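Local coordinates for 182aa long hypothetical protein (Pyrococcus horikoshii, PDB 2GAN) that is probably an acetyltransferase of the GNAT family, although its substrate and exact function have not been established, at residues S63-E68 / L108-V113; E68-Q73 / V132-S137. All blocks are in the same frame, centred on the assembly; numbering follows the deposited sequence.

How the interactions relate
Followed from the N terminus, the chain leaves helix 47-65 through residues 63-68 and enters strand 68-74, with Glu68 belonging to both contacts. Strand 106-114 then closes interaction 1 when 108-113 returns to 63-68, across 39 intervening residues. The chain goes straight on into helix 123-137, whose segment 132-137 closes interaction 2 against 68-73, a loop of 58 residues. The two closures cross, because their segments alternate along the chain. Interaction 1 ties the end of helix 47-65 to a central strand of the sheet; interaction 2 ties helix 123-137 to strand 68-74. Packing of Ile109 on Leu135 and of Leu69 on Phe111 joins them.

Interaction 1: S63-E68 / L108-V113; sequences SQEFDE and LIEFFV. With SO4 (sulfate ion), chain D.
Phe66 brings the rim of its ring over one face of the Phe111 ring, with CE1 of Phe66 3.6 Å above that plane and displaced toward its rim. The rings are inclined at 54°, an oblique pair with centroids 5.0 Å apart, and CZ of Phe66 also rests on CB of Phe111 at 3.6 Å. The edge of the Phe66 ring meets the Glu110 carboxylate instead: OE1 of Glu110 lies near the ring plane, 3.3 Å from CE2 of Phe66. Glu110 sends CG between its backbone N and carbonyl carbon (chi1 57°) and then runs extended, which carries the same OE1 to 2.5 Å from OE1 of Glu65, whose own extended side chain crosses it obliquely. Arg61, in the preceding turn of helix 47-65, makes weak, long ion pairs with both acids.

Glu110 and Phe111 are neighbours on one strand, yet both turn toward 63-68; the left-handed backbone of Phe111 (phi 54°) breaks the usual alternation. With Phe66 cut back to an alanine, that face of Phe111 would probably lose the ring edge lying over it, and the Glu110 carboxylate would be freer to shift. The Phe111 N-H donates to O4 of a sulfate at 2.8 Å, and Arg61 holds the same ion. The sulfate probably came from the crystallisation liquor. A strand kinked at Phe111 and offering a backbone N-H to a bound group is consistent with the bulged fourth strand of the GNAT fold, beside which relatives bind acetyl-CoA.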
loop_
_atom_site.group_PDB
_atom_site.type_symbol
_atom_site.label_atom_id
_atom_site.label_comp_id
_atom_site.label_asym_id
_atom_site.label_seq_id
_atom_site.Cartn_x
_atom_site.Cartn_y
_atom_site.Cartn_z
ATOM N N SER A 63 -5.540 -26.779 6.772
ATOM C CA SER A 63 -5.552 -28.242 6.648
ATOM C C SER A 63 -4.582 -28.842 5.628
ATOM O O SER A 63 -3.895 -29.825 5.913
ATOM C CB SER A 63 -6.963 -28.729 6.301
ATOM O OG SER A 63 -7.872 -28.427 7.338
ATOM N N GLN A 64 -4.529 -28.252 4.442
ATOM C CA GLN A 64 -3.680 -28.777 3.376
ATOM C C GLN A 64 -2.486 -27.915 2.972
ATOM O O GLN A 64 -1.341 -28.341 3.087
ATOM C CB GLN A 64 -4.531 -29.019 2.136
ATOM C CG GLN A 64 -5.843 -29.708 2.437
ATOM C CD GLN A 64 -5.662 -31.159 2.822
ATOM O OE1 GLN A 64 -6.480 -31.730 3.544
ATOM N NE2 GLN A 64 -4.594 -31.770 2.331
ATOM N N GLU A 65 -2.758 -26.709 2.491
ATOM C CA GLU A 65 -1.714 -25.815 2.016
ATOM C C GLU A 65 -0.506 -25.583 2.923
ATOM O O GLU A 65 0.623 -25.837 2.520
ATOM C CB GLU A 65 -2.341 -24.476 1.606
ATOM C CG GLU A 65 -1.356 -23.448 1.060
ATOM C CD GLU A 65 -2.031 -22.416 0.172
ATOM O OE1 GLU A 65 -1.548 -21.265 0.106
ATOM O OE2 GLU A 65 -3.042 -22.767 -0.478
ATOM N N PHE A 66 -0.728 -25.113 4.143
ATOM C CA PHE A 66 0.385 -24.837 5.060
ATOM C C PHE A 66 1.148 -26.086 5.524
ATOM O O PHE A 66 0.549 -27.052 6.001
ATOM C CB PHE A 66 -0.135 -24.069 6.283
ATOM C CG PHE A 66 -0.732 -22.721 5.952
ATOM C CD1 PHE A 66 -1.485 -22.033 6.900
ATOM C CD2 PHE A 66 -0.536 -22.135 4.700
ATOM C CE1 PHE A 66 -2.040 -20.786 6.611
ATOM C CE2 PHE A 66 -1.086 -20.884 4.398
ATOM C CZ PHE A 66 -1.836 -20.210 5.356
ATOM N N ASP A 67 2.470 -26.074 5.376
ATOM C CA ASP A 67 3.287 -27.209 5.812
ATOM C C ASP A 67 3.776 -26.947 7.241
ATOM O O ASP A 67 4.013 -27.881 8.013
ATOM C CB ASP A 67 4.471 -27.422 4.860
ATOM C CG ASP A 67 4.036 -27.929 3.485
ATOM O OD1 ASP A 67 3.237 -28.895 3.422
ATOM O OD2 ASP A 67 4.492 -27.369 2.468
ATOM N N GLU A 68 3.919 -25.662 7.575
ATOM C CA GLU A 68 4.328 -25.225 8.904
ATOM C C GLU A 68 3.717 -23.857 9.175
ATOM O O GLU A 68 3.797 -22.957 8.336
ATOM C CB GLU A 68 5.850 -25.138 9.008
ATOM C CG GLU A 68 6.541 -26.464 8.811
ATOM C CD GLU A 68 8.039 -26.405 9.078
ATOM O OE1 GLU A 68 8.694 -27.454 8.933
ATOM O OE2 GLU A 68 8.564 -25.329 9.428
ATOM N N LEU A 108 7.955 -21.284 -0.049
ATOM C CA LEU A 108 6.948 -20.227 -0.018
ATOM C C LEU A 108 6.623 -19.694 1.374
ATOM O O LEU A 108 6.422 -20.458 2.314
ATOM C CB LEU A 108 5.651 -20.736 -0.655
ATOM C CG LEU A 108 5.454 -20.737 -2.169
ATOM C CD1 LEU A 108 6.758 -20.890 -2.897
ATOM C CD2 LEU A 108 4.479 -21.837 -2.536
ATOM N N ILE A 109 6.579 -18.371 1.494
ATOM C CA ILE A 109 6.222 -17.719 2.743
ATOM C C ILE A 109 4.916 -16.995 2.467
ATOM O O ILE A 109 4.769 -16.357 1.430
ATOM C CB ILE A 109 7.284 -16.684 3.176
ATOM C CG1 ILE A 109 8.512 -17.416 3.741
ATOM C CG2 ILE A 109 6.681 -15.704 4.197
ATOM C CD1 ILE A 109 9.691 -16.516 4.070
ATOM N N GLU A 110 3.961 -17.113 3.380
ATOM C CA GLU A 110 2.676 -16.450 3.218
ATOM C C GLU A 110 1.983 -16.368 4.568
ATOM O O GLU A 110 2.560 -16.750 5.595
ATOM C CB GLU A 110 1.806 -17.204 2.191
ATOM C CG GLU A 110 1.535 -18.676 2.483
ATOM C CD GLU A 110 0.980 -19.442 1.265
ATOM O OE1 GLU A 110 0.385 -20.519 1.460
ATOM O OE2 GLU A 110 1.145 -18.984 0.114
ATOM N N PHE A 111 0.762 -15.841 4.581
ATOM C CA PHE A 111 0.010 -15.732 5.828
ATOM C C PHE A 111 0.856 -14.986 6.862
ATOM O O PHE A 111 0.884 -15.351 8.038
ATOM C CB PHE A 111 -0.319 -17.141 6.326
ATOM C CG PHE A 111 -1.503 -17.206 7.235
ATOM C CD1 PHE A 111 -1.355 -17.592 8.559
ATOM C CD2 PHE A 111 -2.781 -16.959 6.746
ATOM C CE1 PHE A 111 -2.465 -17.742 9.387
ATOM C CE2 PHE A 111 -3.897 -17.104 7.561
ATOM C CZ PHE A 111 -3.743 -17.498 8.879
ATOM N N PHE A 112 1.546 -13.945 6.395
ATOM C CA PHE A 112 2.425 -13.120 7.222
ATOM C C PHE A 112 1.693 -11.859 7.646
ATOM O O PHE A 112 1.482 -10.968 6.838
ATOM C CB PHE A 112 3.662 -12.710 6.417
ATOM C CG PHE A 112 4.608 -11.787 7.152
ATOM C CD1 PHE A 112 5.339 -10.828 6.450
ATOM C CD2 PHE A 112 4.801 -11.895 8.522
ATOM C CE1 PHE A 112 6.251 -9.989 7.098
ATOM C CE2 PHE A 112 5.714 -11.059 9.185
ATOM C CZ PHE A 112 6.437 -10.105 8.466
ATOM N N VAL A 113 1.323 -11.772 8.914
ATOM C CA VAL A 113 0.623 -10.593 9.369
ATOM C C VAL A 113 0.972 -10.263 10.800
ATOM O O VAL A 113 1.612 -11.051 11.492
ATOM C CB VAL A 113 -0.904 -10.782 9.247
ATOM C CG1 VAL A 113 -1.466 -11.339 10.550
ATOM C CG2 VAL A 113 -1.549 -9.471 8.868
HETATM S S SO4 D . -1.502 -14.603 1.891
HETATM O O1 SO4 D . -1.521 -13.488 2.858
HETATM O O2 SO4 D . -0.426 -14.397 0.895
HETATM O O3 SO4 D . -2.806 -14.649 1.204
HETATM O O4 SO4 D . -1.259 -15.867 2.600
#

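Interaction 2: E68-Q73 / V132-S137; sequences ELYTYQ and VKRLRS
Glu68 and Arg134 form a side-on, two-pronged salt bridge that fastens helix 123-137 of the GNAT fold to strand 68-74 of its central sheet. The two side chains meet at about a right angle, yet their flat ends are nearly coplanar, the carboxylate and guanidinium planes being 30° apart. One prong runs from NH2 of Arg134 to OE1 of Glu68 at 2.6 Å, almost straight, and OE1 lies practically in the guanidinium plane. The other runs from NE of Arg134 to the syn lone pair of OE2 of Glu68 at 2.8 Å; it is more bent, with OE2 somewhat tilted from the guanidinium plane. Arg134 gets there by leaving the helix with CG anti to its backbone N and then bending at chi2 (58°), which turns NE and NH2 together toward the strand.

Tyr70, two residues along the strand from Glu68, stands beside the pair with its ring plane at 73° to the guanidinium. Its hydroxyl donates to OE2 of Glu68 at 2.7 Å, coming from above the carboxylate plane. OE2 is thus gripped by two donors arriving from different directions, while OE1 has Tyr86 OH as a second partner, so both oxygens of the buried carboxylate are engaged, which should hold its rotation. The arginine would probably favour the ionised form of this acid. The Tyr70 hydroxyl also lies 3.7 Å from CD of Arg134, and Phe130 of the same helix meets the Tyr70 ring edge-to-face. Leu84 of the neighbouring strand 78-85 touches Glu68, Tyr70 and Arg134 alike. On the helix itself, the hydroxyl OG of Ser137 donates to the backbone O of Arg134 at 2.6 Å.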
loop_
_atom_site.group_PDB
_atom_site.type_symbol
_atom_site.label_atom_id
_atom_site.label_comp_id
_atom_site.label_asym_id
_atom_site.label_seq_id
_atom_site.Cartn_x
_atom_site.Cartn_y
_atom_site.Cartn_z
ATOM N N GLU A 68 3.919 -25.662 7.575
ATOM C CA GLU A 68 4.328 -25.225 8.904
ATOM C C GLU A 68 3.717 -23.857 9.175
ATOM O O GLU A 68 3.797 -22.957 8.336
ATOM C CB GLU A 68 5.850 -25.138 9.008
ATOM C CG GLU A 68 6.541 -26.464 8.811
ATOM C CD GLU A 68 8.039 -26.405 9.078
ATOM O OE1 GLU A 68 8.694 -27.454 8.933
ATOM O OE2 GLU A 68 8.564 -25.329 9.428
ATOM N N LEU A 69 3.082 -23.718 10.335
ATOM C CA LEU A 69 2.463 -22.457 10.732
ATOM C C LEU A 69 3.133 -21.946 12.001
ATOM O O LEU A 69 3.222 -22.655 13.000
ATOM C CB LEU A 69 0.965 -22.642 11.003
ATOM C CG LEU A 69 0.280 -21.423 11.650
ATOM C CD1 LEU A 69 0.388 -20.231 10.703
ATOM C CD2 LEU A 69 -1.181 -21.726 11.957
ATOM N N TYR A 70 3.597 -20.708 11.958
ATOM C CA TYR A 70 4.248 -20.116 13.105
ATOM C C TYR A 70 3.462 -18.901 13.549
ATOM O O TYR A 70 2.829 -18.229 12.738
ATOM C CB TYR A 70 5.688 -19.742 12.749
ATOM C CG TYR A 70 6.574 -20.945 12.527
ATOM C CD1 TYR A 70 7.129 -21.633 13.605
ATOM C CD2 TYR A 70 6.845 -21.410 11.241
ATOM C CE1 TYR A 70 7.938 -22.758 13.408
ATOM C CE2 TYR A 70 7.651 -22.529 11.034
ATOM C CZ TYR A 70 8.194 -23.200 12.122
ATOM O OH TYR A 70 8.995 -24.305 11.909
ATOM N N THR A 71 3.465 -18.638 14.848
ATOM C CA THR A 71 2.741 -17.490 15.361
ATOM C C THR A 71 3.570 -16.831 16.424
ATOM O O THR A 71 4.424 -17.463 17.042
ATOM C CB THR A 71 1.420 -17.887 16.051
ATOM O OG1 THR A 71 1.721 -18.668 17.214
ATOM C CG2 THR A 71 0.529 -18.679 15.117
ATOM N N TYR A 72 3.323 -15.550 16.635
ATOM C CA TYR A 72 4.013 -14.855 17.696
ATOM C C TYR A 72 2.914 -14.736 18.730
ATOM O O TYR A 72 1.829 -14.229 18.443
ATOM C CB TYR A 72 4.502 -13.476 17.253
ATOM C CG TYR A 72 5.421 -12.826 18.272
ATOM C CD1 TYR A 72 4.906 -12.095 19.341
ATOM C CD2 TYR A 72 6.809 -12.968 18.178
ATOM C CE1 TYR A 72 5.748 -11.518 20.293
ATOM C CE2 TYR A 72 7.662 -12.402 19.124
ATOM C CZ TYR A 72 7.125 -11.678 20.179
ATOM O OH TYR A 72 7.966 -11.124 21.118
ATOM N N GLN A 73 3.172 -15.255 19.920
ATOM C CA GLN A 73 2.182 -15.199 20.974
ATOM C C GLN A 73 2.697 -14.432 22.175
ATOM O O GLN A 73 3.895 -14.435 22.480
ATOM C CB GLN A 73 1.777 -16.613 21.407
ATOM C CG GLN A 73 1.157 -17.459 20.296
ATOM C CD GLN A 73 0.595 -18.787 20.795
ATOM O OE1 GLN A 73 0.263 -19.674 19.997
ATOM N NE2 GLN A 73 0.480 -18.927 22.115
ATOM N N VAL A 132 12.508 -17.042 7.107
ATOM C CA VAL A 132 13.538 -17.121 6.098
ATOM C C VAL A 132 14.575 -18.164 6.499
ATOM O O VAL A 132 14.984 -18.994 5.674
ATOM C CB VAL A 132 14.203 -15.757 5.898
ATOM C CG1 VAL A 132 15.464 -15.910 5.076
ATOM C CG2 VAL A 132 13.222 -14.811 5.207
ATOM N N LYS A 133 14.996 -18.143 7.763
ATOM C CA LYS A 133 15.990 -19.117 8.232
ATOM C C LYS A 133 15.451 -20.547 8.252
ATOM O O LYS A 133 16.164 -21.489 7.898
ATOM C CB LYS A 133 16.512 -18.736 9.621
ATOM C CG LYS A 133 17.714 -17.801 9.561
ATOM C CD LYS A 133 18.092 -17.232 10.923
ATOM C CE LYS A 133 19.148 -16.140 10.770
ATOM N NZ LYS A 133 19.254 -15.293 11.990
ATOM N N ARG A 134 14.198 -20.715 8.656
ATOM C CA ARG A 134 13.621 -22.047 8.687
ATOM C C ARG A 134 13.690 -22.642 7.281
ATOM O O ARG A 134 14.167 -23.756 7.097
ATOM C CB ARG A 134 12.175 -21.987 9.175
ATOM C CG ARG A 134 11.424 -23.307 9.087
ATOM C CD ARG A 134 12.105 -24.408 9.878
ATOM N NE ARG A 134 11.352 -25.653 9.752
ATOM C CZ ARG A 134 11.762 -26.829 10.208
ATOM N NH1 ARG A 134 12.927 -26.939 10.826
ATOM N NH2 ARG A 134 11.007 -27.898 10.038
ATOM N N LEU A 135 13.230 -21.890 6.286
ATOM C CA LEU A 135 13.268 -22.381 4.918
ATOM C C LEU A 135 14.695 -22.718 4.501
ATOM O O LEU A 135 14.945 -23.786 3.947
ATOM C CB LEU A 135 12.664 -21.357 3.961
ATOM C CG LEU A 135 11.133 -21.295 3.995
ATOM C CD1 LEU A 135 10.673 -20.214 3.054
ATOM C CD2 LEU A 135 10.530 -22.649 3.596
ATOM N N ARG A 136 15.630 -21.812 4.779
ATOM C CA ARG A 136 17.028 -22.043 4.442
ATOM C C ARG A 136 17.534 -23.351 5.045
ATOM O O ARG A 136 18.167 -24.151 4.365
ATOM C CB ARG A 136 17.900 -20.872 4.919
ATOM C CG ARG A 136 17.915 -19.697 3.953
ATOM C CD ARG A 136 18.675 -18.506 4.512
ATOM N NE ARG A 136 20.053 -18.825 4.892
ATOM C CZ ARG A 136 21.065 -18.982 4.038
ATOM N NH1 ARG A 136 20.874 -18.855 2.730
ATOM N NH2 ARG A 136 22.277 -19.261 4.501
ATOM N N SER A 137 17.236 -23.581 6.315
ATOM C CA SER A 137 17.690 -24.802 6.966
ATOM C C SER A 137 17.078 -26.026 6.300
ATOM O O SER A 137 17.474 -27.151 6.587
ATOM C CB SER A 137 17.300 -24.791 8.440
ATOM O OG SER A 137 15.908 -24.998 8.574
#